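Local coordinates for protein beta-glucanase (Bacteroides thetaiotaomicron, PDB 6EUG) that probably hydrolyses beta-1,3-galactosidic linkages of arabinogalactan through its family 43 glycoside hydrolase domain, whose pocket here holds glucoimidazole, at residues Ile50-His63 against Gly74-Trp86. Sequence-based numbering, arbitrary orientation.
Sequences ILFHEGKYYWFGEH and GINCYSSTDLYNW
The central antiparallel pair of a four-stranded blade in the family 43 five-bladed beta-propeller brings Tyr57, Trp59 and Gly61 opposite Ser80, Tyr78 and Asn76, each pair joined by two backbone hydrogen bonds. The nearly straight Trp59 N to Tyr78 O bond (2.8 Å, 176°) lies mid-strand. On one face, CG of Trp59 is anti to the backbone N (chi1 179°), which carries the indole edge-on to the face of Trp86 in a T-shaped stack: Trp59 CE3 stands 3.7 Å from Trp86 CE2, planes at 74°. Ser80 CB sits near the rim of the opposite face of Trp86. Leu83 lays CD2 over one face of the Tyr57 ring, 3.7 Å from its centroid, a CH-pi contact; Phe52 CD1 lies over the other face. Ser80 OG accepts from Asp82 N in an ST turn and donates to Asn85 O (2.7 Å), tying down the loop that carries Leu83. On the reverse face Cys77 SG meets the Tyr58 ring at its edge, 4.0 Å from Tyr58 CD2, and approaches the Phe60 ring obliquely, 3.8 Å from SG to Phe60 CE2. The side chain of Glu62, OE2 in a salt bridge with Arg64 and OE1 accepting from Arg111 N, lies about 5 Å from the bound glucoimidazole. Strands 48-53 and 87-94 flank the pair; Phe60 and Ile75 pack on strand 108-117, Ile50 and Tyr57 on strand 320-327.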
loop_
_atom_site.group_PDB
_atom_site.type_symbol
_atom_site.label_atom_id
_atom_site.label_comp_id
_atom_site.label_asym_id
_atom_site.label_seq_id
_atom_site.Cartn_x
_atom_site.Cartn_y
_atom_site.Cartn_z
ATOM N N ILE A 50 7.002 6.012 5.054
ATOM C CA ILE A 50 7.758 7.072 5.723
ATOM C C ILE A 50 7.394 8.443 5.130
ATOM O O ILE A 50 7.139 8.580 3.930
ATOM C CB ILE A 50 9.291 6.783 5.642
ATOM C CG1 ILE A 50 9.641 5.551 6.504
ATOM C CG2 ILE A 50 10.106 8.006 6.057
ATOM C CD1 ILE A 50 11.094 5.102 6.428
ATOM N N LEU A 51 7.335 9.455 5.988
ATOM C CA LEU A 51 7.396 10.852 5.522
ATOM C C LEU A 51 8.408 11.703 6.304
ATOM O O LEU A 51 8.842 11.314 7.385
ATOM C CB LEU A 51 6.032 11.488 5.593
ATOM C CG LEU A 51 5.395 11.674 6.975
ATOM C CD1 LEU A 51 5.972 12.850 7.752
ATOM C CD2 LEU A 51 3.898 11.900 6.827
ATOM N N PHE A 52 8.741 12.880 5.756
ATOM C CA PHE A 52 9.660 13.839 6.376
ATOM C C PHE A 52 8.912 15.127 6.717
ATOM O O PHE A 52 8.244 15.681 5.858
ATOM C CB PHE A 52 10.807 14.170 5.410
ATOM C CG PHE A 52 11.955 14.985 6.029
ATOM C CD1 PHE A 52 12.924 14.378 6.826
ATOM C CD2 PHE A 52 12.080 16.361 5.781
ATOM C CE1 PHE A 52 13.987 15.113 7.367
ATOM C CE2 PHE A 52 13.136 17.104 6.327
ATOM C CZ PHE A 52 14.087 16.494 7.096
ATOM N N HIS A 53 9.058 15.610 7.960
ATOM C CA HIS A 53 8.419 16.851 8.391
ATOM C C HIS A 53 9.201 17.564 9.486
ATOM O O HIS A 53 9.570 16.953 10.490
ATOM C CB HIS A 53 6.999 16.586 8.886
ATOM C CG HIS A 53 6.205 17.833 9.114
ATOM N ND1 HIS A 53 5.589 18.508 8.085
ATOM C CD2 HIS A 53 5.922 18.524 10.246
ATOM C CE1 HIS A 53 4.952 19.562 8.576
ATOM N NE2 HIS A 53 5.136 19.593 9.885
ATOM N N GLU A 54 9.411 18.867 9.296
ATOM C CA GLU A 54 10.126 19.703 10.258
ATOM C C GLU A 54 11.436 19.041 10.756
ATOM O O GLU A 54 11.709 18.974 11.945
ATOM C CB GLU A 54 9.190 20.179 11.402
ATOM C CG GLU A 54 8.154 21.208 10.933
ATOM C CD GLU A 54 7.141 21.661 12.002
ATOM O OE1 GLU A 54 7.156 21.135 13.144
ATOM O OE2 GLU A 54 6.301 22.548 11.683
ATOM N N GLY A 55 12.221 18.516 9.823
ATOM C CA GLY A 55 13.577 18.034 10.120
ATOM C C GLY A 55 13.709 16.574 10.534
ATOM O O GLY A 55 14.846 16.127 10.829
ATOM N N LYS A 56 12.587 15.829 10.601
ATOM C CA LYS A 56 12.606 14.406 11.028
ATOM C C LYS A 56 11.800 13.488 10.098
ATOM O O LYS A 56 10.755 13.872 9.554
ATOM C CB LYS A 56 12.001 14.222 12.442
ATOM C CG LYS A 56 12.617 15.014 13.576
ATOM C CD LYS A 56 12.007 14.628 14.923
ATOM C CE LYS A 56 12.724 15.311 16.075
ATOM N NZ LYS A 56 12.565 14.527 17.335
ATOM N N TYR A 57 12.274 12.262 9.960
ATOM C CA TYR A 57 11.552 11.168 9.318
ATOM C C TYR A 57 10.611 10.499 10.340
ATOM O O TYR A 57 11.007 10.275 11.471
ATOM C CB TYR A 57 12.553 10.114 8.748
ATOM C CG TYR A 57 13.457 10.713 7.688
ATOM C CD1 TYR A 57 13.063 10.751 6.366
ATOM C CD2 TYR A 57 14.729 11.193 8.021
ATOM C CE1 TYR A 57 13.862 11.344 5.403
ATOM C CE2 TYR A 57 15.539 11.793 7.086
ATOM C CZ TYR A 57 15.145 11.811 5.768
ATOM O OH TYR A 57 15.968 12.410 4.827
ATOM N N TYR A 58 9.378 10.225 9.908
ATOM C CA TYR A 58 8.384 9.417 10.641
ATOM C C TYR A 58 8.037 8.153 9.860
ATOM O O TYR A 58 7.666 8.239 8.695
ATOM C CB TYR A 58 7.139 10.259 10.925
ATOM C CG TYR A 58 7.441 11.444 11.816
ATOM C CD1 TYR A 58 7.895 12.662 11.283
ATOM C CD2 TYR A 58 7.301 11.364 13.184
ATOM C CE1 TYR A 58 8.188 13.747 12.114
ATOM C CE2 TYR A 58 7.589 12.451 14.007
ATOM C CZ TYR A 58 8.043 13.639 13.475
ATOM O OH TYR A 58 8.371 14.732 14.303
ATOM N N TRP A 59 8.169 7.005 10.541
ATOM C CA TRP A 59 7.908 5.654 10.004
ATOM C C TRP A 59 6.654 5.127 10.691
ATOM O O TRP A 59 6.646 4.994 11.898
ATOM C CB TRP A 59 9.108 4.769 10.299
ATOM C CG TRP A 59 9.075 3.300 9.857
ATOM C CD1 TRP A 59 8.045 2.613 9.242
ATOM C CD2 TRP A 59 10.136 2.342 10.039
ATOM N NE1 TRP A 59 8.436 1.294 9.017
ATOM C CE2 TRP A 59 9.696 1.108 9.517
ATOM C CE3 TRP A 59 11.419 2.408 10.622
ATOM C CZ2 TRP A 59 10.486 -0.054 9.567
ATOM C CZ3 TRP A 59 12.212 1.275 10.651
ATOM C CH2 TRP A 59 11.752 0.050 10.127
ATOM N N PHE A 60 5.574 4.954 9.933
ATOM C CA PHE A 60 4.329 4.335 10.409
ATOM C C PHE A 60 4.205 2.902 9.933
ATOM O O PHE A 60 4.548 2.609 8.767
ATOM C CB PHE A 60 3.109 5.132 9.926
ATOM C CG PHE A 60 3.188 6.612 10.213
ATOM C CD1 PHE A 60 3.853 7.501 9.338
ATOM C CD2 PHE A 60 2.681 7.129 11.431
ATOM C CE1 PHE A 60 3.948 8.861 9.633
ATOM C CE2 PHE A 60 2.768 8.484 11.716
ATOM C CZ PHE A 60 3.411 9.349 10.821
ATOM N N GLY A 61 3.677 2.001 10.787
ATOM C CA GLY A 61 3.440 0.620 10.342
ATOM C C GLY A 61 2.528 -0.148 11.303
ATOM O O GLY A 61 2.133 0.365 12.382
ATOM N N GLU A 62 2.231 -1.389 10.916
ATOM C CA GLU A 62 1.396 -2.323 11.713
ATOM C C GLU A 62 2.148 -2.759 12.973
ATOM O O GLU A 62 3.346 -3.143 12.892
ATOM C CB GLU A 62 1.111 -3.567 10.895
ATOM C CG GLU A 62 0.448 -3.335 9.556
ATOM C CD GLU A 62 0.710 -4.434 8.535
ATOM O OE1 GLU A 62 0.224 -4.283 7.394
ATOM O OE2 GLU A 62 1.378 -5.458 8.878
ATOM N N HIS A 63 1.497 -2.651 14.137
ATOM C CA HIS A 63 1.981 -3.301 15.344
ATOM C C HIS A 63 1.479 -4.764 15.305
ATOM O O HIS A 63 0.275 -5.014 15.367
ATOM C CB HIS A 63 1.473 -2.552 16.592
ATOM C CG HIS A 63 1.955 -3.110 17.874
ATOM N ND1 HIS A 63 1.579 -4.357 18.331
ATOM C CD2 HIS A 63 2.712 -2.555 18.855
ATOM C CE1 HIS A 63 2.109 -4.550 19.526
ATOM N NE2 HIS A 63 2.824 -3.491 19.854
ATOM N N GLY A 74 -2.963 -1.446 17.061
ATOM C CA GLY A 74 -3.167 -0.456 15.967
ATOM C C GLY A 74 -1.906 -0.155 15.169
ATOM O O GLY A 74 -1.142 -1.089 14.793
ATOM N N ILE A 75 -1.739 1.128 14.834
ATOM C CA ILE A 75 -0.661 1.614 13.967
ATOM C C ILE A 75 0.419 2.304 14.811
ATOM O O ILE A 75 0.136 3.298 15.522
ATOM C CB ILE A 75 -1.226 2.594 12.916
ATOM C CG1 ILE A 75 -2.349 1.945 12.051
ATOM C CG2 ILE A 75 -0.102 3.198 12.067
ATOM C CD1 ILE A 75 -1.986 0.608 11.390
ATOM N N ASN A 76 1.641 1.790 14.719
ATOM C CA ASN A 76 2.810 2.253 15.505
ATOM C C ASN A 76 3.566 3.334 14.735
ATOM O O ASN A 76 3.466 3.384 13.498
ATOM C CB ASN A 76 3.728 1.028 15.766
ATOM C CG ASN A 76 4.382 1.004 17.138
ATOM O OD1 ASN A 76 4.125 1.843 18.007
ATOM N ND2 ASN A 76 5.207 -0.022 17.360
ATOM N N CYS A 77 4.328 4.175 15.444
ATOM C CA CYS A 77 5.175 5.227 14.844
ATOM C C CYS A 77 6.574 5.318 15.492
ATOM O O CYS A 77 6.693 5.298 16.740
ATOM C CB CYS A 77 4.491 6.572 14.992
ATOM S SG CYS A 77 5.342 8.048 14.410
ATOM N N TYR A 78 7.589 5.481 14.638
ATOM C CA TYR A 78 9.000 5.745 15.037
ATOM C C TYR A 78 9.504 7.008 14.343
ATOM O O TYR A 78 9.080 7.301 13.212
ATOM C CB TYR A 78 9.901 4.547 14.696
ATOM C CG TYR A 78 9.524 3.255 15.442
ATOM C CD1 TYR A 78 8.470 2.450 15.019
ATOM C CD2 TYR A 78 10.163 2.890 16.615
ATOM C CE1 TYR A 78 8.115 1.282 15.692
ATOM C CE2 TYR A 78 9.807 1.732 17.321
ATOM C CZ TYR A 78 8.767 0.929 16.870
ATOM O OH TYR A 78 8.372 -0.253 17.529
ATOM N N SER A 79 10.464 7.712 14.974
ATOM C CA SER A 79 11.029 8.951 14.364
ATOM C C SER A 79 12.565 8.901 14.324
ATOM O O SER A 79 13.159 8.153 15.096
ATOM C CB SER A 79 10.569 10.211 15.096
ATOM O OG SER A 79 11.080 10.260 16.419
ATOM N N SER A 80 13.168 9.644 13.382
ATOM C CA SER A 80 14.635 9.681 13.209
ATOM C C SER A 80 15.088 10.944 12.483
ATOM O O SER A 80 14.418 11.395 11.584
ATOM C CB SER A 80 15.093 8.505 12.353
ATOM O OG SER A 80 16.519 8.389 12.340
ATOM N N THR A 81 16.262 11.470 12.826
ATOM C CA THR A 81 16.859 12.541 12.023
ATOM C C THR A 81 17.790 11.970 10.932
ATOM O O THR A 81 18.146 12.701 9.991
ATOM C CB THR A 81 17.671 13.497 12.900
ATOM O OG1 THR A 81 18.662 12.744 13.602
ATOM C CG2 THR A 81 16.778 14.206 13.916
ATOM N N ASP A 82 18.178 10.694 11.046
ATOM C CA ASP A 82 19.297 10.136 10.236
ATOM C C ASP A 82 19.028 8.831 9.438
ATOM O O ASP A 82 19.917 8.368 8.709
ATOM C CB ASP A 82 20.580 9.997 11.102
ATOM C CG ASP A 82 20.448 8.977 12.254
ATOM O OD1 ASP A 82 19.485 8.178 12.277
ATOM O OD2 ASP A 82 21.327 8.975 13.156
ATOM N N LEU A 83 17.813 8.268 9.578
ATOM C CA LEU A 83 17.408 6.962 9.009
ATOM C C LEU A 83 18.116 5.704 9.571
ATOM O O LEU A 83 17.911 4.595 9.029
ATOM C CB LEU A 83 17.461 6.983 7.458
ATOM C CG LEU A 83 16.513 8.019 6.836
ATOM C CD1 LEU A 83 16.852 8.230 5.358
ATOM C CD2 LEU A 83 15.049 7.614 6.970
ATOM N N TYR A 84 18.911 5.866 10.635
ATOM C CA TYR A 84 19.603 4.751 11.308
ATOM C C TYR A 84 19.087 4.518 12.718
ATOM O O TYR A 84 18.910 3.365 13.121
ATOM C CB TYR A 84 21.117 5.002 11.406
ATOM C CG TYR A 84 21.859 5.163 10.096
ATOM C CD1 TYR A 84 22.064 4.078 9.264
ATOM C CD2 TYR A 84 22.416 6.386 9.720
ATOM C CE1 TYR A 84 22.758 4.207 8.076
ATOM C CE2 TYR A 84 23.120 6.519 8.524
ATOM C CZ TYR A 84 23.283 5.422 7.714
ATOM O OH TYR A 84 23.961 5.499 6.520
ATOM N N ASN A 85 18.883 5.609 13.468
ATOM C CA ASN A 85 18.511 5.561 14.896
ATOM C C ASN A 85 17.036 5.985 15.054
ATOM O O ASN A 85 16.661 7.134 14.762
ATOM C CB ASN A 85 19.424 6.481 15.713
ATOM C CG ASN A 85 20.883 6.047 15.673
ATOM O OD1 ASN A 85 21.718 6.675 15.016
ATOM N ND2 ASN A 85 21.191 4.961 16.338
ATOM N N TRP A 86 16.217 5.050 15.523
ATOM C CA TRP A 86 14.748 5.221 15.547
ATOM C C TRP A 86 14.224 5.292 17.001
ATOM O O TRP A 86 14.422 4.352 17.790
ATOM C CB TRP A 86 14.096 4.058 14.795
ATOM C CG TRP A 86 14.351 4.113 13.316
ATOM C CD1 TRP A 86 15.281 3.406 12.638
ATOM C CD2 TRP A 86 13.697 4.947 12.356
ATOM N NE1 TRP A 86 15.255 3.738 11.299
ATOM C CE2 TRP A 86 14.286 4.679 11.095
ATOM C CE3 TRP A 86 12.645 5.873 12.428
ATOM C CZ2 TRP A 86 13.901 5.357 9.919
ATOM C CZ3 TRP A 86 12.239 6.535 11.266
ATOM C CH2 TRP A 86 12.864 6.272 10.026
HETATM O O HOH W 1 17.171 15.471 9.163
HETATM O O HOH W 2 13.481 11.371 16.874
#